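Local coordinates for protein 2-dehydropantoate 2-reductase, putative (Enterococcus faecalis, PDB 2EW2) that probably catalyses the NADPH-dependent reduction of ketopantoate to pantoate, a step on the pathway to pantothenate, at residues G110-E118 with Y280-K291. Residues are numbered along the deposited sequence; the frame is centred on the assembly and turned at random.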
loop_
_atom_site.group_PDB
_atom_site.type_symbol
_atom_site.label_atom_id
_atom_site.label_comp_id
_atom_site.label_asym_id
_atom_site.label_seq_id
_atom_site.Cartn_x
_atom_site.Cartn_y
_atom_site.Cartn_z
ATOM N N GLY B 110 17.544 -11.048 -9.528
ATOM C CA GLY B 110 16.999 -10.232 -8.467
ATOM C C GLY B 110 18.043 -9.519 -7.650
ATOM O O GLY B 110 19.245 -9.637 -7.885
ATOM N N LEU B 111 17.552 -8.839 -6.631
ATOM C CA LEU B 111 18.255 -7.786 -5.942
ATOM C C LEU B 111 18.669 -8.183 -4.519
ATOM O O LEU B 111 17.920 -8.857 -3.808
ATOM C CB LEU B 111 17.282 -6.596 -5.869
ATOM C CG LEU B 111 17.758 -5.258 -5.342
ATOM C CD1 LEU B 111 18.835 -4.706 -6.286
ATOM C CD2 LEU B 111 16.557 -4.313 -5.226
ATOM N N GLY B 112 19.861 -7.755 -4.107
ATOM C CA GLY B 112 20.245 -7.788 -2.688
ATOM C C GLY B 112 20.847 -9.063 -2.105
ATOM O O GLY B 112 20.992 -9.176 -0.900
ATOM N N HIS B 113 21.205 -10.016 -2.957
ATOM C CA HIS B 113 21.734 -11.304 -2.489
ATOM C C HIS B 113 23.075 -11.195 -1.798
ATOM O O HIS B 113 23.403 -12.029 -0.942
ATOM C CB HIS B 113 21.794 -12.308 -3.639
ATOM C CG HIS B 113 20.501 -12.427 -4.374
ATOM N ND1 HIS B 113 19.326 -12.775 -3.747
ATOM C CD2 HIS B 113 20.194 -12.241 -5.680
ATOM C CE1 HIS B 113 18.351 -12.805 -4.637
ATOM N NE2 HIS B 113 18.852 -12.484 -5.818
ATOM N N GLU B 114 23.834 -10.156 -2.145
ATOM C CA GLU B 114 25.081 -9.833 -1.441
ATOM C C GLU B 114 24.890 -9.708 0.076
ATOM O O GLU B 114 25.812 -9.972 0.840
ATOM C CB GLU B 114 25.732 -8.550 -2.012
ATOM C CG GLU B 114 24.875 -7.263 -1.931
ATOM C CD GLU B 114 23.846 -7.120 -3.059
ATOM O OE1 GLU B 114 23.735 -8.031 -3.916
ATOM O OE2 GLU B 114 23.126 -6.089 -3.094
ATOM N N ASP B 115 23.690 -9.325 0.514
ATOM C CA ASP B 115 23.441 -9.142 1.940
ATOM C C ASP B 115 23.372 -10.481 2.666
ATOM O O ASP B 115 23.734 -10.574 3.820
ATOM C CB ASP B 115 22.171 -8.324 2.174
ATOM C CG ASP B 115 22.254 -6.922 1.553
ATOM O OD1 ASP B 115 23.385 -6.396 1.396
ATOM O OD2 ASP B 115 21.196 -6.345 1.217
ATOM N N VAL B 116 22.916 -11.522 1.983
ATOM C CA VAL B 116 22.972 -12.869 2.551
ATOM C C VAL B 116 24.410 -13.393 2.465
ATOM O O VAL B 116 24.955 -13.916 3.446
ATOM C CB VAL B 116 22.000 -13.843 1.819
ATOM C CG1 VAL B 116 22.392 -15.292 2.063
ATOM C CG2 VAL B 116 20.556 -13.615 2.261
ATOM N N LEU B 117 25.014 -13.248 1.284
ATOM C CA LEU B 117 26.335 -13.810 0.997
ATOM C C LEU B 117 27.394 -13.261 1.945
ATOM O O LEU B 117 28.255 -14.015 2.406
ATOM C CB LEU B 117 26.732 -13.599 -0.487
ATOM C CG LEU B 117 25.865 -14.323 -1.533
ATOM C CD1 LEU B 117 26.203 -13.919 -2.971
ATOM C CD2 LEU B 117 25.961 -15.842 -1.361
ATOM N N GLU B 118 27.307 -11.972 2.269
ATOM C CA GLU B 118 28.325 -11.326 3.107
ATOM C C GLU B 118 28.375 -11.859 4.552
ATOM O O GLU B 118 29.337 -11.613 5.273
ATOM C CB GLU B 118 28.233 -9.790 3.054
ATOM C CG GLU B 118 27.180 -9.174 3.962
ATOM C CD GLU B 118 27.051 -7.655 3.786
ATOM O OE1 GLU B 118 28.057 -7.009 3.375
ATOM O OE2 GLU B 118 25.940 -7.108 4.062
ATOM N N TYR B 280 12.472 -10.313 -2.679
ATOM C CA TYR B 280 13.741 -10.108 -3.391
ATOM C C TYR B 280 13.647 -8.970 -4.381
ATOM O O TYR B 280 14.522 -8.782 -5.215
ATOM C CB TYR B 280 14.188 -11.421 -4.070
ATOM C CG TYR B 280 14.047 -12.553 -3.100
ATOM C CD1 TYR B 280 14.875 -12.642 -1.977
ATOM C CD2 TYR B 280 13.033 -13.485 -3.242
ATOM C CE1 TYR B 280 14.709 -13.651 -1.045
ATOM C CE2 TYR B 280 12.867 -14.494 -2.316
ATOM C CZ TYR B 280 13.704 -14.570 -1.225
ATOM O OH TYR B 280 13.523 -15.588 -0.309
ATOM N N ILE B 281 12.566 -8.202 -4.277
ATOM C CA ILE B 281 12.377 -7.031 -5.111
ATOM C C ILE B 281 12.095 -5.881 -4.138
ATOM O O ILE B 281 13.029 -5.303 -3.579
ATOM C CB ILE B 281 11.237 -7.242 -6.146
ATOM C CG1 ILE B 281 11.439 -8.560 -6.926
ATOM C CG2 ILE B 281 11.140 -6.036 -7.084
ATOM C CD1 ILE B 281 10.217 -8.976 -7.794
ATOM N N ASN B 282 10.818 -5.592 -3.889
ATOM C CA ASN B 282 10.457 -4.530 -2.952
ATOM C C ASN B 282 10.930 -4.819 -1.526
ATOM O O ASN B 282 11.357 -3.905 -0.831
ATOM C CB ASN B 282 8.944 -4.255 -2.983
ATOM C CG ASN B 282 8.464 -3.833 -4.361
ATOM O OD1 ASN B 282 8.310 -2.636 -4.648
ATOM N ND2 ASN B 282 8.220 -4.810 -5.221
ATOM N N GLY B 283 10.847 -6.086 -1.104
ATOM C CA GLY B 283 11.307 -6.502 0.231
ATOM C C GLY B 283 12.799 -6.233 0.438
ATOM O O GLY B 283 13.228 -5.909 1.533
ATOM N N ALA B 284 13.573 -6.342 -0.631
ATOM C CA ALA B 284 15.015 -6.136 -0.603
ATOM C C ALA B 284 15.370 -4.649 -0.462
ATOM O O ALA B 284 16.244 -4.290 0.330
ATOM C CB ALA B 284 15.624 -6.728 -1.852
ATOM N N VAL B 285 14.660 -3.785 -1.185
ATOM C CA VAL B 285 14.799 -2.326 -1.030
ATOM C C VAL B 285 14.455 -1.913 0.405
ATOM O O VAL B 285 15.133 -1.088 1.020
ATOM C CB VAL B 285 13.859 -1.565 -2.020
ATOM C CG1 VAL B 285 13.986 -0.073 -1.857
ATOM C CG2 VAL B 285 14.151 -1.961 -3.451
ATOM N N TRP B 286 13.377 -2.486 0.917
ATOM C CA TRP B 286 12.904 -2.207 2.270
ATOM C C TRP B 286 13.964 -2.646 3.308
ATOM O O TRP B 286 14.341 -1.858 4.191
ATOM C CB TRP B 286 11.541 -2.895 2.482
ATOM C CG TRP B 286 10.892 -2.712 3.836
ATOM C CD1 TRP B 286 11.152 -1.734 4.766
ATOM C CD2 TRP B 286 9.836 -3.521 4.388
ATOM N NE1 TRP B 286 10.331 -1.906 5.870
ATOM C CE2 TRP B 286 9.524 -2.996 5.661
ATOM C CE3 TRP B 286 9.134 -4.651 3.931
ATOM C CZ2 TRP B 286 8.537 -3.562 6.483
ATOM C CZ3 TRP B 286 8.152 -5.208 4.745
ATOM C CH2 TRP B 286 7.870 -4.670 6.010
ATOM N N ARG B 287 14.461 -3.875 3.190
ATOM C CA ARG B 287 15.545 -4.349 4.088
ATOM C C ARG B 287 16.768 -3.413 4.049
ATOM O O ARG B 287 17.266 -2.974 5.092
ATOM C CB ARG B 287 15.943 -5.795 3.754
ATOM C CG ARG B 287 16.934 -6.421 4.735
ATOM C CD ARG B 287 17.481 -7.767 4.240
ATOM N NE ARG B 287 18.242 -7.623 2.991
ATOM C CZ ARG B 287 17.847 -8.090 1.809
ATOM N NH1 ARG B 287 18.608 -7.900 0.733
ATOM N NH2 ARG B 287 16.696 -8.752 1.699
ATOM N N LYS B 288 17.231 -3.075 2.852
ATOM C CA LYS B 288 18.386 -2.168 2.718
ATOM C C LYS B 288 18.105 -0.784 3.279
ATOM O O LYS B 288 18.938 -0.227 3.987
ATOM C CB LYS B 288 18.812 -2.037 1.258
ATOM C CG LYS B 288 19.455 -3.294 0.670
ATOM C CD LYS B 288 19.716 -3.098 -0.840
ATOM C CE LYS B 288 20.474 -4.312 -1.427
ATOM N NZ LYS B 288 21.910 -4.417 -0.947
ATOM N N GLY B 289 16.936 -0.220 2.948
ATOM C CA GLY B 289 16.531 1.071 3.486
ATOM C C GLY B 289 16.570 1.138 5.011
ATOM O O GLY B 289 16.970 2.142 5.581
ATOM N N GLN B 290 16.142 0.072 5.669
ATOM C CA GLN B 290 16.152 0.022 7.120
ATOM C C GLN B 290 17.583 0.114 7.635
ATOM O O GLN B 290 17.848 0.783 8.623
ATOM C CB GLN B 290 15.500 -1.273 7.619
ATOM C CG GLN B 290 13.970 -1.303 7.439
ATOM C CD GLN B 290 13.297 -0.129 8.135
ATOM O OE1 GLN B 290 13.307 -0.043 9.361
ATOM N NE2 GLN B 290 12.722 0.782 7.359
ATOM N N LYS B 291 18.511 -0.552 6.965
ATOM C CA LYS B 291 19.880 -0.533 7.463
ATOM C C LYS B 291 20.621 0.745 7.085
ATOM O O LYS B 291 21.560 1.144 7.773
ATOM C CB LYS B 291 20.627 -1.822 7.118
ATOM C CG LYS B 291 21.000 -2.024 5.701
ATOM C CD LYS B 291 22.185 -3.020 5.617
ATOM C CE LYS B 291 22.485 -3.382 4.154
ATOM N NZ LYS B 291 23.594 -4.363 3.984
HETATM O O HOH W 1 17.513 -10.211 -1.544
HETATM O O HOH W 2 19.995 -5.597 3.342
#
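A salt-bridge network ties the Rossmann-type N-terminal domain of this ketopantoate reductase homologue to its helical C-terminal domain, and its hub is Asp115, held by Arg287 and Lys288. OD2 of Asp115 takes NH1 of Arg287 at 3.1 Å on its anti side, along a nearly straight bond (173°) lying in the guanidinium plane, though the carboxylate itself is turned 78° away from that plane. Lys288 NZ reaches Asp115 OD2 at 3.0 Å from the syn side, so two cations grip one oxygen, which would favour a charged carboxylate. Water 2 adds to this grip, donating to OD2 and accepting from Arg287 NE. OD1 of Asp115 is met more weakly by Lys291 NZ at 3.3 Å.

Lys288 runs extended as far as CE and then bends at its last torsion, which delivers NZ also to Glu114 OE2, 3.0 Å away; Glu236 is a further salt-bridge partner of this ammonium. At the far end, the extended chain of Lys291 meets Glu118 coming the other way in a long ion pair.

Toward Gly110 a small apolar patch joins backbone and water-mediated bonds. Leu111 turns CG away from its own amide nitrogen (chi1 -173°), which lays CD2 against the flank of the helix, 3.8 Å from Val285 CG2. Leu111 N makes a weak hydrogen bond to Tyr280 O at 3.3 Å, and water 1 donates to Leu111 O and accepts only weakly from Arg287 NH1. Gly112 has no side chain, which leaves room for Arg287 NH1 and lets Lys288 CE lie 3.7 Å from Gly112 CA; its positive phi also suits glycine.

Helix 218-235 packs behind helix 282-292, touching Val285 through Phe229 and Lys288 through Val232, while on the Rossmann side helix 84-94 meets His113, Leu117 and Tyr280.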